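Local coordinates for heat shock protein STI1 (Saccharomyces cerevisiae, PDB 3UPV), which acts as an Hsp70- and Hsp90-binding co-chaperone, here represented by its TPR2B domain, which holds the C-terminal end of Hsp70, at residues L51-F54 / P55-I58; I76-A79 / T80-A84. All blocks are in the same frame, centred on the assembly; numbering follows the deposited sequence.

Contact 1. Residues L51-F54 / P55-I58; sequences LMSF and PEAI
The carbonyl of Ser53 accepts the amide of Ala57 and that of Phe54 the amide of Ile58, so two successive i to i+4 bonds start helix 54-67: Ala57 N lies 2.9 Å from Ser53 O, and Ile58 N lies 2.8 Å from Phe54 O. Ser53 holds the N-cap position, but its hydroxyl makes no capping bond. The Glu56 chain, bent at chi2 (88°), folds back toward the cap and leaves OE2 3.7 Å from Ser53 CB, a van der Waals approach. Pro55, in the first turn of the helix, has no amide hydrogen to leave without an acceptor, and its CD packs 3.5 Å from Phe54 CB. The Phe54 ring turns away from this proline, back over the preceding turn, where Met52 C sits 3.8 Å above one face, displaced toward the rim. On the next turn, Ile58 CG1 rests 3.3 Å from Phe54 O, beside the bond that this oxygen receives. Met52, with positive phi (65°), ends helix 38-50 in a Schellman motif, and the N-cap follows at once: this is the tight turn between the two antiparallel helices of a tetratricopeptide repeat, here TPR 8.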
loop_
_atom_site.group_PDB
_atom_site.type_symbol
_atom_site.label_atom_id
_atom_site.label_comp_id
_atom_site.label_asym_id
_atom_site.label_seq_id
_atom_site.Cartn_x
_atom_site.Cartn_y
_atom_site.Cartn_z
ATOM N N LEU A 51 -10.761 3.715 -4.667
ATOM C CA LEU A 51 -11.809 4.798 -4.528
ATOM C C LEU A 51 -11.343 6.208 -4.936
ATOM O O LEU A 51 -12.176 7.137 -4.976
ATOM C CB LEU A 51 -12.330 4.796 -3.089
ATOM C CG LEU A 51 -13.176 3.565 -2.785
ATOM C CD1 LEU A 51 -13.475 3.670 -1.280
ATOM C CD2 LEU A 51 -14.481 3.462 -3.564
ATOM N N MET A 52 -10.064 6.329 -5.339
ATOM C CA MET A 52 -9.418 7.589 -5.743
ATOM C C MET A 52 -9.332 8.533 -4.555
ATOM O O MET A 52 -9.389 9.757 -4.721
ATOM C CB MET A 52 -10.093 8.292 -6.979
ATOM C CG MET A 52 -10.554 7.282 -8.092
ATOM S SD MET A 52 -9.099 6.490 -8.817
ATOM C CE MET A 52 -8.562 7.629 -10.091
ATOM N N SER A 53 -9.226 7.971 -3.350
ATOM C CA SER A 53 -9.068 8.818 -2.132
ATOM C C SER A 53 -7.586 8.884 -1.801
ATOM O O SER A 53 -7.085 8.205 -0.816
ATOM C CB SER A 53 -9.886 8.163 -1.010
ATOM O OG SER A 53 -11.275 8.400 -1.244
ATOM N N PHE A 54 -6.826 9.623 -2.636
ATOM C CA PHE A 54 -5.358 9.531 -2.536
ATOM C C PHE A 54 -4.636 10.090 -1.269
ATOM O O PHE A 54 -3.720 9.470 -0.783
ATOM C CB PHE A 54 -4.721 10.052 -3.831
ATOM C CG PHE A 54 -5.078 9.195 -5.038
ATOM C CD1 PHE A 54 -4.596 7.890 -5.129
ATOM C CD2 PHE A 54 -5.940 9.678 -6.040
ATOM C CE1 PHE A 54 -4.922 7.081 -6.218
ATOM C CE2 PHE A 54 -6.304 8.890 -7.135
ATOM C CZ PHE A 54 -5.788 7.563 -7.239
ATOM N N PRO A 55 -5.011 11.252 -0.793
ATOM C CA PRO A 55 -4.438 11.827 0.482
ATOM C C PRO A 55 -4.572 10.817 1.635
ATOM O O PRO A 55 -3.579 10.528 2.298
ATOM C CB PRO A 55 -5.310 13.031 0.719
ATOM C CG PRO A 55 -5.689 13.428 -0.690
ATOM C CD PRO A 55 -6.028 12.153 -1.375
ATOM N N GLU A 56 -5.777 10.231 1.784
ATOM C CA GLU A 56 -6.031 9.158 2.782
ATOM C C GLU A 56 -5.179 7.920 2.529
ATOM O O GLU A 56 -4.575 7.375 3.467
ATOM C CB GLU A 56 -7.523 8.833 2.843
ATOM C CG GLU A 56 -8.252 10.058 3.355
ATOM C CD GLU A 56 -8.675 11.081 2.251
ATOM O OE1 GLU A 56 -9.371 12.079 2.618
ATOM O OE2 GLU A 56 -8.384 10.890 1.026
ATOM N N ALA A 57 -5.134 7.475 1.269
ATOM C CA ALA A 57 -4.304 6.305 0.948
ATOM C C ALA A 57 -2.869 6.577 1.308
ATOM O O ALA A 57 -2.140 5.716 1.887
ATOM C CB ALA A 57 -4.420 5.922 -0.536
ATOM N N ILE A 58 -2.416 7.776 0.969
ATOM C CA ILE A 58 -0.992 8.067 1.233
ATOM C C ILE A 58 -0.700 8.138 2.753
ATOM O O ILE A 58 0.335 7.649 3.212
ATOM C CB ILE A 58 -0.558 9.421 0.508
ATOM C CG1 ILE A 58 -0.458 9.165 -1.030
ATOM C CG2 ILE A 58 0.737 9.952 1.048
ATOM C CD1 ILE A 58 -0.482 10.461 -1.917
#

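Contact 2. Residues I76-A79 / T80-A84; sequences IRKA and TAQIA
Residues 76-84 form the C-terminal part of helix 72-84, the first helix of TPR 9, and Ile76, Arg77 and Thr80 lie along its side that meets the bound Hsp70 peptide. The amides of Thr80, Ala81, Gln82 and Ile83 bond in turn to the carbonyls of Ile76, Arg77, Lys78 and Ala79, the shortest being Gln82 N to Lys78 O at 2.7 Å. Arg77 O is gripped twice, from the same face of its plane: Ala81 N comes to 3.0 Å, and Thr80 OG1 donates to it at 2.7 Å, meeting the carbonyl at a C=O...O angle of 117°. With Thr80 chi1 at 67°, its OG1 sits between the backbone N and the carbonyl carbon and can reach back one turn, while Thr80 CG2 lies 3.1 Å from Ile76 O and packs at 4.2 Å against Ile76 CG2. A valine at Thr80 would probably leave Arg77 O without its second donor. Lys78 and Gln82 cross obliquely: the extended lysine chain brings Lys78 CE to 3.5 Å from Gln82 OE1, whereas Gln82 NE2 bonds to Thr94 on helix 88-106. The guanidinium of Arg77 finds its partners outside this helix: NE bonds to Ser42, and NH1 donates to the peptide backbone. Thr80 spends its hydroxyl proton on a carbonyl of its own helix, so its polar group is satisfied there, consistent with the packing of this side chain against Leu117 and an apolar side chain of the peptide.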
loop_
_atom_site.group_PDB
_atom_site.type_symbol
_atom_site.label_atom_id
_atom_site.label_comp_id
_atom_site.label_asym_id
_atom_site.label_seq_id
_atom_site.Cartn_x
_atom_site.Cartn_y
_atom_site.Cartn_z
ATOM N N ILE A 76 5.728 0.632 -2.242
ATOM C CA ILE A 76 5.318 0.605 -3.615
ATOM C C ILE A 76 3.923 1.240 -3.763
ATOM O O ILE A 76 3.655 2.123 -4.626
ATOM C CB ILE A 76 5.331 -0.788 -4.198
ATOM C CG1 ILE A 76 6.762 -1.300 -4.206
ATOM C CG2 ILE A 76 4.701 -0.732 -5.625
ATOM C CD1 ILE A 76 6.879 -2.763 -4.513
ATOM N N ARG A 77 3.041 0.886 -2.824
ATOM C CA ARG A 77 1.709 1.501 -2.817
ATOM C C ARG A 77 1.725 3.017 -2.707
ATOM O O ARG A 77 0.962 3.756 -3.387
ATOM C CB ARG A 77 0.937 0.897 -1.663
ATOM C CG ARG A 77 -0.463 1.006 -1.945
ATOM C CD ARG A 77 -1.398 0.388 -0.888
ATOM N NE ARG A 77 -1.206 -1.045 -0.605
ATOM C CZ ARG A 77 -1.621 -2.011 -1.426
ATOM N NH1 ARG A 77 -1.466 -3.321 -1.125
ATOM N NH2 ARG A 77 -2.218 -1.653 -2.557
ATOM N N LYS A 78 2.488 3.517 -1.748
ATOM C CA LYS A 78 2.620 4.960 -1.594
ATOM C C LYS A 78 3.105 5.672 -2.868
ATOM O O LYS A 78 2.568 6.725 -3.220
ATOM C CB LYS A 78 3.643 5.221 -0.518
ATOM C CG LYS A 78 3.904 6.702 -0.253
ATOM C CD LYS A 78 4.924 6.825 0.900
ATOM C CE LYS A 78 5.439 8.243 1.022
ATOM N NZ LYS A 78 6.381 8.436 2.192
ATOM N N ALA A 79 4.150 5.110 -3.502
ATOM C CA ALA A 79 4.680 5.703 -4.740
ATOM C C ALA A 79 3.626 5.754 -5.800
ATOM O O ALA A 79 3.546 6.737 -6.561
ATOM C CB ALA A 79 5.852 4.937 -5.243
ATOM N N THR A 80 2.848 4.669 -5.898
ATOM C CA THR A 80 1.770 4.597 -6.920
ATOM C C THR A 80 0.742 5.734 -6.642
ATOM O O THR A 80 0.313 6.411 -7.565
ATOM C CB THR A 80 1.072 3.227 -7.034
ATOM O OG1 THR A 80 0.338 2.940 -5.850
ATOM C CG2 THR A 80 2.055 2.109 -7.260
ATOM N N ALA A 81 0.361 5.937 -5.375
ATOM C CA ALA A 81 -0.544 7.018 -5.009
ATOM C C ALA A 81 0.091 8.360 -5.246
ATOM O O ALA A 81 -0.581 9.324 -5.715
ATOM C CB ALA A 81 -1.047 6.883 -3.567
ATOM N N GLN A 82 1.375 8.463 -4.976
ATOM C CA GLN A 82 2.060 9.766 -5.225
ATOM C C GLN A 82 2.073 10.101 -6.744
ATOM O O GLN A 82 1.806 11.249 -7.163
ATOM C CB GLN A 82 3.478 9.802 -4.642
ATOM C CG GLN A 82 3.434 9.893 -3.096
ATOM C CD GLN A 82 4.807 9.785 -2.431
ATOM O OE1 GLN A 82 5.158 10.592 -1.583
ATOM N NE2 GLN A 82 5.611 8.879 -2.882
ATOM N N ILE A 83 2.264 9.094 -7.591
ATOM C CA ILE A 83 2.173 9.348 -8.986
ATOM C C ILE A 83 0.745 9.825 -9.342
ATOM O O ILE A 83 0.570 10.727 -10.162
ATOM C CB ILE A 83 2.537 8.083 -9.741
ATOM C CG1 ILE A 83 4.064 7.884 -9.626
ATOM C CG2 ILE A 83 2.157 8.074 -11.252
ATOM C CD1 ILE A 83 4.518 6.572 -10.079
ATOM N N ALA A 84 -0.265 9.241 -8.690
ATOM C CA ALA A 84 -1.618 9.595 -9.039
ATOM C C ALA A 84 -1.925 11.034 -8.767
ATOM O O ALA A 84 -2.745 11.626 -9.494
ATOM C CB ALA A 84 -2.620 8.677 -8.351
#

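How the contacts relate
Contact 1 lies at the surface, where helix 54-67 begins, whereas contact 2 is buried within helix 72-84, the next helix in the chain. The two touch directly: Ile58 CG1 packs 3.5 Å from Ala81 CB, and Phe54 CE1 lies 3.5 Å from Ala84 CB. Small alanines of residues 80-84 thus receive the larger side chains of residues 51-58, joining TPR 8 to TPR 9. Both rest on i to i+4 backbone bonds, but their chemistry differs with their place: contact 1 is mainly backbone bonding and apolar packing at a helix start, while contact 2 adds side-chain hydrogen bonds inside the domain and beside the ligand.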